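Local coordinates for protein polyguluronate lyase (Corynebacterium sp., PDB 1UAI) that probably cleaves the poly(alpha-L-guluronate) stretches of alginate by a lyase reaction, using a jelly-roll beta-sandwich fold, at residues L11-W16 with P34-F39; V18-G23 with S29-P34; L75-D80 with L219-S224; P43-N48 with T52-R57. All coordinates share one frame; numbering follows the deposited sequence.

Interaction 1. Residues L11-W16 with P34-F39; sequences LDLTDW and PALDTF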
loop_
_atom_site.group_PDB
_atom_site.type_symbol
_atom_site.label_atom_id
_atom_site.label_comp_id
_atom_site.label_asym_id
_atom_site.label_seq_id
_atom_site.Cartn_x
_atom_site.Cartn_y
_atom_site.Cartn_z
ATOM N N LEU A 11 9.919 3.286 10.328
ATOM C CA LEU A 11 10.132 2.124 9.468
ATOM C C LEU A 11 11.436 2.328 8.714
ATOM O O LEU A 11 11.874 3.463 8.539
ATOM C CB LEU A 11 8.996 2.005 8.449
ATOM C CG LEU A 11 7.562 1.935 8.979
ATOM C CD1 LEU A 11 6.587 2.054 7.819
ATOM C CD2 LEU A 11 7.352 0.628 9.729
ATOM N N ASP A 12 12.062 1.238 8.277
ATOM C CA ASP A 12 13.296 1.353 7.509
ATOM C C ASP A 12 12.863 1.602 6.069
ATOM O O ASP A 12 12.499 0.672 5.348
ATOM C CB ASP A 12 14.124 0.067 7.585
ATOM C CG ASP A 12 15.476 0.212 6.911
ATOM O OD1 ASP A 12 15.633 1.149 6.099
ATOM O OD2 ASP A 12 16.381 -0.609 7.184
ATOM N N LEU A 13 12.896 2.865 5.661
ATOM C CA LEU A 13 12.480 3.243 4.318
ATOM C C LEU A 13 13.621 3.319 3.309
ATOM O O LEU A 13 13.451 3.860 2.218
ATOM C CB LEU A 13 11.742 4.585 4.363
ATOM C CG LEU A 13 10.482 4.611 5.234
ATOM C CD1 LEU A 13 9.832 5.982 5.135
ATOM C CD2 LEU A 13 9.514 3.527 4.780
ATOM N N THR A 14 14.771 2.757 3.663
ATOM C CA THR A 14 15.932 2.779 2.780
ATOM C C THR A 14 15.624 2.310 1.360
ATOM O O THR A 14 15.955 2.994 0.386
ATOM C CB THR A 14 17.067 1.906 3.345
ATOM O OG1 THR A 14 17.484 2.431 4.611
ATOM C CG2 THR A 14 18.255 1.890 2.394
ATOM N N ASP A 15 14.988 1.149 1.241
ATOM C CA ASP A 15 14.672 0.602 -0.070
ATOM C C ASP A 15 13.229 0.811 -0.503
ATOM O O ASP A 15 12.529 -0.119 -0.919
ATOM C CB ASP A 15 15.057 -0.878 -0.120
ATOM C CG ASP A 15 16.559 -1.072 -0.164
ATOM O OD1 ASP A 15 17.201 -0.452 -1.038
ATOM O OD2 ASP A 15 17.096 -1.835 0.667
ATOM N N TRP A 16 12.808 2.069 -0.419
ATOM C CA TRP A 16 11.467 2.480 -0.798
ATOM C C TRP A 16 11.489 3.922 -1.277
ATOM O O TRP A 16 12.458 4.654 -1.059
ATOM C CB TRP A 16 10.519 2.428 0.406
ATOM C CG TRP A 16 10.366 1.088 1.026
ATOM C CD1 TRP A 16 11.094 0.568 2.055
ATOM C CD2 TRP A 16 9.435 0.077 0.636
ATOM N NE1 TRP A 16 10.671 -0.711 2.333
ATOM C CE2 TRP A 16 9.654 -1.036 1.475
ATOM C CE3 TRP A 16 8.436 0.002 -0.343
ATOM C CZ2 TRP A 16 8.909 -2.214 1.366
ATOM C CZ3 TRP A 16 7.696 -1.168 -0.453
ATOM C CH2 TRP A 16 7.938 -2.261 0.399
ATOM N N PRO A 34 17.978 10.171 -0.978
ATOM C CA PRO A 34 18.032 10.249 0.485
ATOM C C PRO A 34 17.104 11.284 1.120
ATOM O O PRO A 34 16.988 11.337 2.339
ATOM C CB PRO A 34 19.498 10.562 0.748
ATOM C CG PRO A 34 19.822 11.481 -0.378
ATOM C CD PRO A 34 19.161 10.819 -1.577
ATOM N N ALA A 35 16.452 12.115 0.309
ATOM C CA ALA A 35 15.552 13.127 0.859
ATOM C C ALA A 35 14.431 12.493 1.680
ATOM O O ALA A 35 13.961 13.076 2.658
ATOM C CB ALA A 35 14.961 13.973 -0.261
ATOM N N LEU A 36 14.007 11.299 1.280
ATOM C CA LEU A 36 12.935 10.604 1.978
ATOM C C LEU A 36 13.254 10.377 3.456
ATOM O O LEU A 36 12.346 10.337 4.289
ATOM C CB LEU A 36 12.645 9.262 1.295
ATOM C CG LEU A 36 11.520 8.400 1.883
ATOM C CD1 LEU A 36 10.221 9.195 1.936
ATOM C CD2 LEU A 36 11.347 7.147 1.036
ATOM N N ASP A 37 14.539 10.252 3.782
ATOM C CA ASP A 37 14.953 10.016 5.161
ATOM C C ASP A 37 14.494 11.103 6.130
ATOM O O ASP A 37 14.312 10.840 7.319
ATOM C CB ASP A 37 16.475 9.863 5.238
ATOM C CG ASP A 37 16.939 9.369 6.596
ATOM O OD1 ASP A 37 16.472 8.296 7.030
ATOM O OD2 ASP A 37 17.771 10.053 7.229
ATOM N N THR A 38 14.319 12.323 5.633
ATOM C CA THR A 38 13.856 13.413 6.486
ATOM C C THR A 38 12.693 14.147 5.827
ATOM O O THR A 38 12.623 15.373 5.848
ATOM C CB THR A 38 15.000 14.411 6.814
ATOM O OG1 THR A 38 15.645 14.833 5.606
ATOM C CG2 THR A 38 16.026 13.759 7.729
ATOM N N PHE A 39 11.773 13.376 5.253
ATOM C CA PHE A 39 10.602 13.926 4.582
ATOM C C PHE A 39 9.295 13.561 5.268
ATOM O O PHE A 39 9.106 12.429 5.720
ATOM C CB PHE A 39 10.520 13.428 3.136
ATOM C CG PHE A 39 9.271 13.871 2.421
ATOM C CD1 PHE A 39 9.123 15.195 2.020
ATOM C CD2 PHE A 39 8.221 12.982 2.198
ATOM C CE1 PHE A 39 7.949 15.632 1.411
ATOM C CE2 PHE A 39 7.041 13.410 1.589
ATOM C CZ PHE A 39 6.907 14.738 1.196
#
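The chain turning from Leu-13 into Trp-16 runs past the 3-10 turn that carries Leu-36 without any hydrogen bond between the two backbones; the closest CA atoms, those of Leu-13 and Asp-37, are 7.3 Å apart. Leu-36 supplies the touching group. Its CG stands opposite its own backbone N (chi1 -179°), a setting that sends the CD2 methyl into the turn, where it lies 3.4 Å from the carbonyl O of Trp-16. The same methyl meets CB of Leu-13 at 4.2 Å, so that it rests partly on carbonyl oxygen and partly on hydrocarbon. The other branch, CD1, faces Phe-45.

Both segments are shaped by bonds of their own. OD1 of Asp-12 receives two donors from Thr-14: the backbone N at 3.0 Å, arriving nearly along the C-O bond, and the hydroxyl OG1 at 2.7 Å, on the syn lone pair. Beyond this, the bond from Trp-16 N to Leu-13 O is weak, at 3.3 Å; that carbonyl also accepts from NE2 of Gln-33. The indole of Trp-16 leads away from Leu-36 towards Leu-219 and Val-221 of strand 211-223. The case illustrates how an Asx turn, leading the chain into strand 16-20 of a jelly-roll sandwich, can be packed by a leucine from the 3-10 turn that follows the first hairpin.

Interaction 2. Residues V18-G23 with S29-P34; sequences VTLPIG and SEIEQP
The hydroxyl OG1 of Thr-19 donates to OE2 of Glu-30 over 2.6 Å, the shortest polar bond between the paired strands of this antiparallel beta hairpin, 16-20 with 27-31. The two residues are a non-hydrogen-bonded pair whose side chains run side by side in the same direction. OG1 sits opposite the carbonyl carbon of Thr-19 (chi1 -58°), which turns it to Glu-30 and places it above the carboxylate plane, 38° out of it. The other carboxylate oxygen, OE1, forms a salt bridge with Lys-17, so both oxygens are tied to the first strand, which probably stabilises the negative charge.

The hydrogen-bonded pair Val-18 and Ile-31 exchanges two backbone bonds, 3.1 Å from Val-18 N to Ile-31 O and 3.0 Å from Ile-31 N to Val-18 O. Their side chains point to the face opposite Thr-19 and Glu-30 and also lie alongside each other, CG1 of Val-18 meeting CB of Ile-31 at 3.8 Å. Phe-45 of strand 45-47 lies against this apolar side of the hairpin: Val-18 and Leu-20 both touch its side chain. Leu-20 itself bonds through its N to Ser-29 O.

Past Leu-20 the chain turns a corner at Pro-21, yet Ile-22 still reaches back across the hairpin, its carbonyl O taking an almost straight bond from Ser-29 N at 2.9 Å. Gly-23 follows, at backbone angles suited to glycine; its CA lies 3.3 Å from OG of Ser-29.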
loop_
_atom_site.group_PDB
_atom_site.type_symbol
_atom_site.label_atom_id
_atom_site.label_comp_id
_atom_site.label_asym_id
_atom_site.label_seq_id
_atom_site.Cartn_x
_atom_site.Cartn_y
_atom_site.Cartn_z
ATOM N N VAL A 18 8.233 7.088 -1.989
ATOM C CA VAL A 18 6.824 7.314 -1.718
ATOM C C VAL A 18 6.155 8.139 -2.812
ATOM O O VAL A 18 6.759 9.062 -3.371
ATOM C CB VAL A 18 6.623 8.019 -0.340
ATOM C CG1 VAL A 18 7.171 9.442 -0.383
ATOM C CG2 VAL A 18 5.144 8.011 0.046
ATOM N N THR A 19 4.918 7.768 -3.132
ATOM C CA THR A 19 4.107 8.479 -4.117
ATOM C C THR A 19 2.990 9.099 -3.288
ATOM O O THR A 19 2.380 8.421 -2.455
ATOM C CB THR A 19 3.507 7.528 -5.164
ATOM O OG1 THR A 19 4.563 6.824 -5.828
ATOM C CG2 THR A 19 2.692 8.311 -6.192
ATOM N N LEU A 20 2.726 10.379 -3.525
ATOM C CA LEU A 20 1.746 11.134 -2.756
ATOM C C LEU A 20 0.474 11.520 -3.503
ATOM O O LEU A 20 0.379 11.356 -4.720
ATOM C CB LEU A 20 2.427 12.399 -2.229
ATOM C CG LEU A 20 3.718 12.151 -1.445
ATOM C CD1 LEU A 20 4.521 13.438 -1.347
ATOM C CD2 LEU A 20 3.382 11.605 -0.066
ATOM N N PRO A 21 -0.529 12.031 -2.768
ATOM C CA PRO A 21 -1.803 12.455 -3.352
ATOM C C PRO A 21 -1.833 13.961 -3.617
ATOM O O PRO A 21 -2.901 14.550 -3.800
ATOM C CB PRO A 21 -2.813 12.031 -2.298
ATOM C CG PRO A 21 -2.084 12.328 -1.034
ATOM C CD PRO A 21 -0.667 11.847 -1.309
ATOM N N ILE A 22 -0.653 14.576 -3.613
ATOM C CA ILE A 22 -0.517 16.001 -3.885
ATOM C C ILE A 22 0.456 16.161 -5.046
ATOM O O ILE A 22 1.123 15.202 -5.441
ATOM C CB ILE A 22 0.017 16.782 -2.655
ATOM C CG1 ILE A 22 1.360 16.206 -2.199
ATOM C CG2 ILE A 22 -1.003 16.730 -1.527
ATOM C CD1 ILE A 22 1.986 16.961 -1.039
ATOM N N GLY A 23 0.525 17.374 -5.588
ATOM C CA GLY A 23 1.406 17.651 -6.706
ATOM C C GLY A 23 0.682 18.475 -7.750
ATOM O O GLY A 23 -0.464 18.879 -7.545
ATOM N N SER A 29 3.281 13.796 -6.731
ATOM C CA SER A 29 4.651 13.989 -6.282
ATOM C C SER A 29 5.231 12.714 -5.694
ATOM O O SER A 29 4.529 11.944 -5.038
ATOM C CB SER A 29 4.720 15.083 -5.216
ATOM O OG SER A 29 4.322 16.335 -5.738
ATOM N N GLU A 30 6.518 12.497 -5.937
ATOM C CA GLU A 30 7.214 11.341 -5.391
ATOM C C GLU A 30 8.482 11.829 -4.708
ATOM O O GLU A 30 9.118 12.783 -5.164
ATOM C CB GLU A 30 7.599 10.340 -6.484
ATOM C CG GLU A 30 6.432 9.730 -7.236
ATOM C CD GLU A 30 6.804 8.429 -7.923
ATOM O OE1 GLU A 30 7.945 8.315 -8.425
ATOM O OE2 GLU A 30 5.950 7.518 -7.971
ATOM N N ILE A 31 8.835 11.186 -3.602
ATOM C CA ILE A 31 10.047 11.532 -2.876
ATOM C C ILE A 31 10.879 10.266 -2.745
ATOM O O ILE A 31 10.393 9.235 -2.271
ATOM C CB ILE A 31 9.747 12.086 -1.466
ATOM C CG1 ILE A 31 8.932 13.380 -1.570
ATOM C CG2 ILE A 31 11.056 12.357 -0.732
ATOM C CD1 ILE A 31 9.648 14.513 -2.278
ATOM N N GLU A 32 12.129 10.350 -3.186
ATOM C CA GLU A 32 13.043 9.218 -3.135
ATOM C C GLU A 32 14.147 9.490 -2.126
ATOM O O GLU A 32 14.263 10.599 -1.597
ATOM C CB GLU A 32 13.680 8.996 -4.512
ATOM C CG GLU A 32 12.687 8.954 -5.659
ATOM C CD GLU A 32 13.357 8.814 -7.018
ATOM O OE1 GLU A 32 14.432 9.419 -7.227
ATOM O OE2 GLU A 32 12.798 8.112 -7.886
ATOM N N GLN A 33 14.948 8.467 -1.855
ATOM C CA GLN A 33 16.082 8.606 -0.952
ATOM C C GLN A 33 17.118 9.441 -1.703
ATOM O O GLN A 33 17.160 9.419 -2.934
ATOM C CB GLN A 33 16.678 7.234 -0.624
ATOM C CG GLN A 33 15.831 6.375 0.300
ATOM C CD GLN A 33 15.721 6.956 1.696
ATOM O OE1 GLN A 33 16.475 7.858 2.067
ATOM N NE2 GLN A 33 14.790 6.433 2.484
ATOM N N PRO A 34 17.978 10.171 -0.978
ATOM C CA PRO A 34 18.032 10.249 0.485
ATOM C C PRO A 34 17.104 11.284 1.120
ATOM O O PRO A 34 16.988 11.337 2.339
ATOM C CB PRO A 34 19.498 10.562 0.748
ATOM C CG PRO A 34 19.822 11.481 -0.378
ATOM C CD PRO A 34 19.161 10.819 -1.577
#

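Interaction 3. Residues L75-D80 with L219-S224; sequences LREMTD and LQVTHS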
loop_
_atom_site.group_PDB
_atom_site.type_symbol
_atom_site.label_atom_id
_atom_site.label_comp_id
_atom_site.label_asym_id
_atom_site.label_seq_id
_atom_site.Cartn_x
_atom_site.Cartn_y
_atom_site.Cartn_z
ATOM N N LEU A 75 4.036 3.533 -0.521
ATOM C CA LEU A 75 5.440 3.205 -0.733
ATOM C C LEU A 75 5.576 2.240 -1.909
ATOM O O LEU A 75 4.741 1.349 -2.100
ATOM C CB LEU A 75 6.028 2.561 0.523
ATOM C CG LEU A 75 5.983 3.397 1.803
ATOM C CD1 LEU A 75 6.417 2.541 2.987
ATOM C CD2 LEU A 75 6.877 4.618 1.661
ATOM N N ARG A 76 6.638 2.430 -2.684
ATOM C CA ARG A 76 6.938 1.610 -3.854
ATOM C C ARG A 76 8.327 1.014 -3.625
ATOM O O ARG A 76 9.290 1.742 -3.375
ATOM C CB ARG A 76 6.921 2.498 -5.100
ATOM C CG ARG A 76 6.901 1.771 -6.432
ATOM C CD ARG A 76 8.261 1.243 -6.862
ATOM N NE ARG A 76 8.237 0.939 -8.291
ATOM C CZ ARG A 76 8.867 -0.082 -8.861
ATOM N NH1 ARG A 76 8.770 -0.263 -10.172
ATOM N NH2 ARG A 76 9.586 -0.922 -8.127
ATOM N N GLU A 77 8.430 -0.308 -3.712
ATOM C CA GLU A 77 9.691 -0.997 -3.459
ATOM C C GLU A 77 10.851 -0.593 -4.360
ATOM O O GLU A 77 10.732 -0.574 -5.586
ATOM C CB GLU A 77 9.492 -2.514 -3.554
ATOM C CG GLU A 77 10.683 -3.312 -3.028
ATOM C CD GLU A 77 10.659 -4.773 -3.435
ATOM O OE1 GLU A 77 9.667 -5.215 -4.049
ATOM O OE2 GLU A 77 11.645 -5.480 -3.136
ATOM N N MET A 78 11.979 -0.284 -3.734
ATOM C CA MET A 78 13.190 0.088 -4.448
ATOM C C MET A 78 14.277 -0.890 -4.015
ATOM O O MET A 78 14.022 -1.811 -3.238
ATOM C CB MET A 78 13.598 1.519 -4.092
ATOM C CG MET A 78 12.541 2.573 -4.395
ATOM S SD MET A 78 12.210 2.810 -6.163
ATOM C CE MET A 78 13.574 3.895 -6.614
ATOM N N THR A 79 15.486 -0.696 -4.523
ATOM C CA THR A 79 16.597 -1.565 -4.167
ATOM C C THR A 79 17.909 -0.798 -4.286
ATOM O O THR A 79 17.934 0.319 -4.805
ATOM C CB THR A 79 16.623 -2.824 -5.070
ATOM O OG1 THR A 79 17.584 -3.755 -4.561
ATOM C CG2 THR A 79 16.980 -2.458 -6.500
ATOM N N ASP A 80 18.988 -1.397 -3.788
ATOM C CA ASP A 80 20.315 -0.786 -3.816
ATOM C C ASP A 80 20.311 0.569 -3.111
ATOM O O ASP A 80 20.651 1.595 -3.699
ATOM C CB ASP A 80 20.803 -0.627 -5.262
ATOM C CG ASP A 80 22.219 -0.086 -5.343
ATOM O OD1 ASP A 80 23.086 -0.580 -4.595
ATOM O OD2 ASP A 80 22.466 0.827 -6.160
ATOM N N LEU A 219 7.181 -3.110 8.477
ATOM C CA LEU A 219 7.364 -3.290 7.041
ATOM C C LEU A 219 8.714 -3.948 6.811
ATOM O O LEU A 219 9.759 -3.336 7.042
ATOM C CB LEU A 219 7.318 -1.940 6.323
ATOM C CG LEU A 219 7.485 -1.983 4.802
ATOM C CD1 LEU A 219 6.334 -2.759 4.168
ATOM C CD2 LEU A 219 7.535 -0.562 4.263
ATOM N N GLN A 220 8.686 -5.193 6.346
ATOM C CA GLN A 220 9.908 -5.955 6.124
ATOM C C GLN A 220 9.859 -6.680 4.784
ATOM O O GLN A 220 8.905 -7.398 4.497
ATOM C CB GLN A 220 10.083 -6.992 7.248
ATOM C CG GLN A 220 9.733 -6.484 8.652
ATOM C CD GLN A 220 9.799 -7.569 9.724
ATOM O OE1 GLN A 220 9.378 -8.704 9.507
ATOM N NE2 GLN A 220 10.310 -7.210 10.897
ATOM N N VAL A 221 10.886 -6.481 3.965
ATOM C CA VAL A 221 10.979 -7.146 2.674
ATOM C C VAL A 221 12.305 -7.883 2.598
ATOM O O VAL A 221 13.345 -7.346 2.986
ATOM C CB VAL A 221 10.885 -6.136 1.504
ATOM C CG1 VAL A 221 11.370 -6.780 0.208
ATOM C CG2 VAL A 221 9.442 -5.674 1.339
ATOM N N THR A 222 12.260 -9.121 2.120
ATOM C CA THR A 222 13.468 -9.917 1.976
ATOM C C THR A 222 13.446 -10.655 0.648
ATOM O O THR A 222 12.381 -10.936 0.084
ATOM C CB THR A 222 13.625 -10.955 3.111
ATOM O OG1 THR A 222 12.569 -11.917 3.030
ATOM C CG2 THR A 222 13.588 -10.278 4.472
ATOM N N HIS A 223 14.640 -10.957 0.157
ATOM C CA HIS A 223 14.820 -11.659 -1.106
ATOM C C HIS A 223 15.991 -12.618 -0.957
ATOM O O HIS A 223 17.038 -12.242 -0.434
ATOM C CB HIS A 223 15.129 -10.660 -2.224
ATOM C CG HIS A 223 13.997 -9.733 -2.539
ATOM N ND1 HIS A 223 12.861 -10.148 -3.199
ATOM C CD2 HIS A 223 13.818 -8.417 -2.274
ATOM C CE1 HIS A 223 12.031 -9.131 -3.327
ATOM N NE2 HIS A 223 12.587 -8.068 -2.774
ATOM N N SER A 224 15.811 -13.857 -1.396
ATOM C CA SER A 224 16.889 -14.837 -1.324
ATOM C C SER A 224 16.783 -15.804 -2.492
ATOM O O SER A 224 15.834 -15.653 -3.294
ATOM C CB SER A 224 16.838 -15.612 -0.004
ATOM O OG SER A 224 15.687 -16.428 0.072
ATOM O OXT SER A 224 17.652 -16.694 -2.591
#
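Glu-77 and His-223 reach for each other from opposite sides, and their flat groups lie nearly in one plane, the carboxylate and imidazole planes only 1° apart. NE2 of His-223 donates to OE2 of Glu-77 across 2.8 Å in a nearly straight bond. The oxygen offers its syn lone pair, on the side of OE1, and meets the imidazole at its edge. Glu-77 gets there with a fully stretched chain: CG opposite the backbone N (chi1 -168°), and the rest extended to a carboxylate standing well off its own strand. OE1 of the same group accepts from the backbone N of Phe-190 and from NE1 of Trp-88, so three N-H groups fix the carboxylate's rotation. Trp-88 and His-95 in turn bring their rings against the imidazole.

The strands involved, 75-79 and 219-223, belong to different sheets of the jelly-roll sandwich. Their axes come within 10.2 Å and cross at -37°, so the contact spans the space between facing sheets, with side chains alone bridging it.

Further in, polar contact gives way to hydrocarbon. CG1 of Val-221 lies obliquely against the glutamate, 3.6 Å from OE2, lining the flank of the hydrogen-bonded oxygen. Leu-75 and Leu-219 also meet at a slant, one methyl each: CD1 of Leu-75 and CD2 of Leu-219 are 3.5 Å apart. The indole of Trp-16 touches Leu-75, Glu-77, Leu-219 and Val-221, while Met-97 of strand 95-105 adjoins Leu-219 and Val-221.

Interaction 4. Residues P43-N48 with T52-R57; sequences PWFQVN and TGVQFR
Asn-48 and Thr-52 close the hairpin of strands 45-47 and 54-59, at a jelly-roll sheet's margin, through an asparagine whose CG sits between its backbone N and carbonyl carbon (chi1 57°), folding the amide over the turn. OD1 takes two N-H groups: Thr-52 N at 2.9 Å, in the carbonyl plane on a lone pair, and Gly-53 N at 3.2 Å, from above that plane. ND2 donates to OG1 of Thr-52 over 3.0 Å, and the turn holds Cys-51, disulfide-bonded to Cys-4.

Along the strands, the amides of Gln-46 and Gln-55 stack with planes 22° apart, NE2 of Gln-55 lying 3.7 Å from CD of Gln-46. Gln-55 extends from a CG opposite its backbone N, and its NE2 reaches Pro-43 O at 2.9 Å, in both the amide plane and the carbonyl plane. On the other face Phe-45 and Phe-56 run side by side, their rings oblique, with CD1 of Phe-45 3.5 Å from CE1 of Phe-56.

Arg-57 is stretched as far as CD, then bends at chi3 (-61°), bringing Pro-43 CB over one face of its guanidinium. NE is taken by Gln-213, and Tyr-211 adds a cation-pi contact. The indole edge of Trp-44 meets Arg-57 O, CE3 at 3.3 Å; this buried oxygen has no hydrogen-bond partner in the model. Side-chain amide hydrogen bonds thus fix the turn and polar face, whereas the opposite face is apolar, chiefly aromatic.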
loop_
_atom_site.group_PDB
_atom_site.type_symbol
_atom_site.label_atom_id
_atom_site.label_comp_id
_atom_site.label_asym_id
_atom_site.label_seq_id
_atom_site.Cartn_x
_atom_site.Cartn_y
_atom_site.Cartn_z
ATOM N N PRO A 43 -1.386 15.861 6.122
ATOM C CA PRO A 43 -1.613 14.604 6.846
ATOM C C PRO A 43 -1.392 13.359 5.984
ATOM O O PRO A 43 -1.603 12.238 6.443
ATOM C CB PRO A 43 -3.072 14.726 7.247
ATOM C CG PRO A 43 -3.668 15.320 5.996
ATOM C CD PRO A 43 -2.664 16.402 5.619
ATOM N N TRP A 44 -0.953 13.561 4.745
ATOM C CA TRP A 44 -0.786 12.464 3.792
ATOM C C TRP A 44 0.287 11.421 4.064
ATOM O O TRP A 44 0.096 10.244 3.757
ATOM C CB TRP A 44 -0.558 13.041 2.392
ATOM C CG TRP A 44 -1.304 14.313 2.153
ATOM C CD1 TRP A 44 -0.766 15.535 1.881
ATOM C CD2 TRP A 44 -2.723 14.501 2.212
ATOM N NE1 TRP A 44 -1.761 16.478 1.769
ATOM C CE2 TRP A 44 -2.973 15.870 1.968
ATOM C CE3 TRP A 44 -3.808 13.647 2.452
ATOM C CZ2 TRP A 44 -4.265 16.406 1.956
ATOM C CZ3 TRP A 44 -5.094 14.180 2.440
ATOM C CH2 TRP A 44 -5.309 15.548 2.194
ATOM N N PHE A 45 1.414 11.848 4.622
ATOM C CA PHE A 45 2.532 10.952 4.892
ATOM C C PHE A 45 3.281 11.528 6.085
ATOM O O PHE A 45 4.103 12.430 5.938
ATOM C CB PHE A 45 3.437 10.901 3.658
ATOM C CG PHE A 45 4.650 10.034 3.822
ATOM C CD1 PHE A 45 4.528 8.656 3.960
ATOM C CD2 PHE A 45 5.924 10.598 3.821
ATOM C CE1 PHE A 45 5.658 7.849 4.093
ATOM C CE2 PHE A 45 7.059 9.800 3.953
ATOM C CZ PHE A 45 6.924 8.423 4.088
ATOM N N GLN A 46 3.000 10.991 7.266
ATOM C CA GLN A 46 3.602 11.497 8.490
ATOM C C GLN A 46 3.617 10.422 9.562
ATOM O O GLN A 46 2.978 9.382 9.423
ATOM C CB GLN A 46 2.760 12.662 9.016
ATOM C CG GLN A 46 1.341 12.221 9.391
ATOM C CD GLN A 46 0.564 13.270 10.158
ATOM O OE1 GLN A 46 0.026 14.214 9.579
ATOM N NE2 GLN A 46 0.507 13.113 11.476
ATOM N N VAL A 47 4.359 10.673 10.634
ATOM C CA VAL A 47 4.357 9.748 11.759
ATOM C C VAL A 47 2.989 10.015 12.390
ATOM O O VAL A 47 2.533 11.161 12.411
ATOM C CB VAL A 47 5.455 10.091 12.791
ATOM C CG1 VAL A 47 5.306 9.209 14.026
ATOM C CG2 VAL A 47 6.826 9.901 12.171
ATOM N N ASN A 48 2.315 8.981 12.880
ATOM C CA ASN A 48 1.017 9.219 13.492
ATOM C C ASN A 48 1.180 9.967 14.816
ATOM O O ASN A 48 2.278 10.036 15.371
ATOM C CB ASN A 48 0.243 7.905 13.687
ATOM C CG ASN A 48 0.994 6.883 14.516
ATOM O OD1 ASN A 48 2.055 7.160 15.069
ATOM N ND2 ASN A 48 0.433 5.683 14.610
ATOM N N THR A 52 3.806 5.753 16.825
ATOM C CA THR A 52 3.944 4.300 16.795
ATOM C C THR A 52 4.040 3.736 15.382
ATOM O O THR A 52 4.395 2.574 15.199
ATOM C CB THR A 52 2.754 3.615 17.487
ATOM O OG1 THR A 52 1.533 4.120 16.935
ATOM C CG2 THR A 52 2.785 3.868 18.987
ATOM N N GLY A 53 3.714 4.551 14.383
ATOM C CA GLY A 53 3.778 4.081 13.014
ATOM C C GLY A 53 3.650 5.206 12.011
ATOM O O GLY A 53 3.731 6.384 12.366
ATOM N N VAL A 54 3.447 4.839 10.751
ATOM C CA VAL A 54 3.323 5.817 9.684
ATOM C C VAL A 54 1.897 5.922 9.171
ATOM O O VAL A 54 1.265 4.922 8.823
ATOM C CB VAL A 54 4.252 5.461 8.498
ATOM C CG1 VAL A 54 4.108 6.493 7.384
ATOM C CG2 VAL A 54 5.694 5.388 8.979
ATOM N N GLN A 55 1.400 7.152 9.138
ATOM C CA GLN A 55 0.063 7.444 8.648
ATOM C C GLN A 55 0.117 7.795 7.164
ATOM O O GLN A 55 0.865 8.689 6.759
ATOM C CB GLN A 55 -0.526 8.620 9.431
ATOM C CG GLN A 55 -1.802 9.205 8.847
ATOM C CD GLN A 55 -2.361 10.313 9.712
ATOM O OE1 GLN A 55 -2.681 10.093 10.880
ATOM N NE2 GLN A 55 -2.475 11.513 9.152
ATOM N N PHE A 56 -0.667 7.071 6.368
ATOM C CA PHE A 56 -0.776 7.302 4.929
ATOM C C PHE A 56 -2.229 7.689 4.680
ATOM O O PHE A 56 -3.141 6.947 5.056
ATOM C CB PHE A 56 -0.490 6.025 4.140
ATOM C CG PHE A 56 0.934 5.561 4.210
ATOM C CD1 PHE A 56 1.863 5.982 3.264
ATOM C CD2 PHE A 56 1.335 4.662 5.191
ATOM C CE1 PHE A 56 3.173 5.508 3.291
ATOM C CE2 PHE A 56 2.642 4.182 5.228
ATOM C CZ PHE A 56 3.563 4.604 4.274
ATOM N N ARG A 57 -2.450 8.838 4.053
ATOM C CA ARG A 57 -3.807 9.289 3.770
ATOM C C ARG A 57 -3.921 9.790 2.338
ATOM O O ARG A 57 -3.042 10.499 1.852
ATOM C CB ARG A 57 -4.215 10.411 4.733
ATOM C CG ARG A 57 -5.644 10.909 4.521
ATOM C CD ARG A 57 -5.999 12.090 5.420
ATOM N NE ARG A 57 -5.910 11.753 6.837
ATOM C CZ ARG A 57 -6.227 12.587 7.822
ATOM N NH1 ARG A 57 -6.659 13.810 7.542
ATOM N NH2 ARG A 57 -6.106 12.202 9.086
#

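How the interactions relate
Interaction 2 is nested within the loop closed by interaction 1 and shares Pro-34 with it; interaction 4 follows along the chain, and interaction 3 ties strand 72-79 to the C-terminal strand 211-223. Centres range from about 11 Å apart (1 and 2) to about 19 Å (3 and 4). The hairpin of interaction 2 neighbours strand 72-79 in one sheet, while the hairpin of interaction 4 edges the other, beside strand 211-223; interaction 3 spans the two. Phe-45 meets residues of all three other contacts, among them Leu-36, Leu-20 and Leu-75, so part of each contact borders the same apolar interior between the sheets.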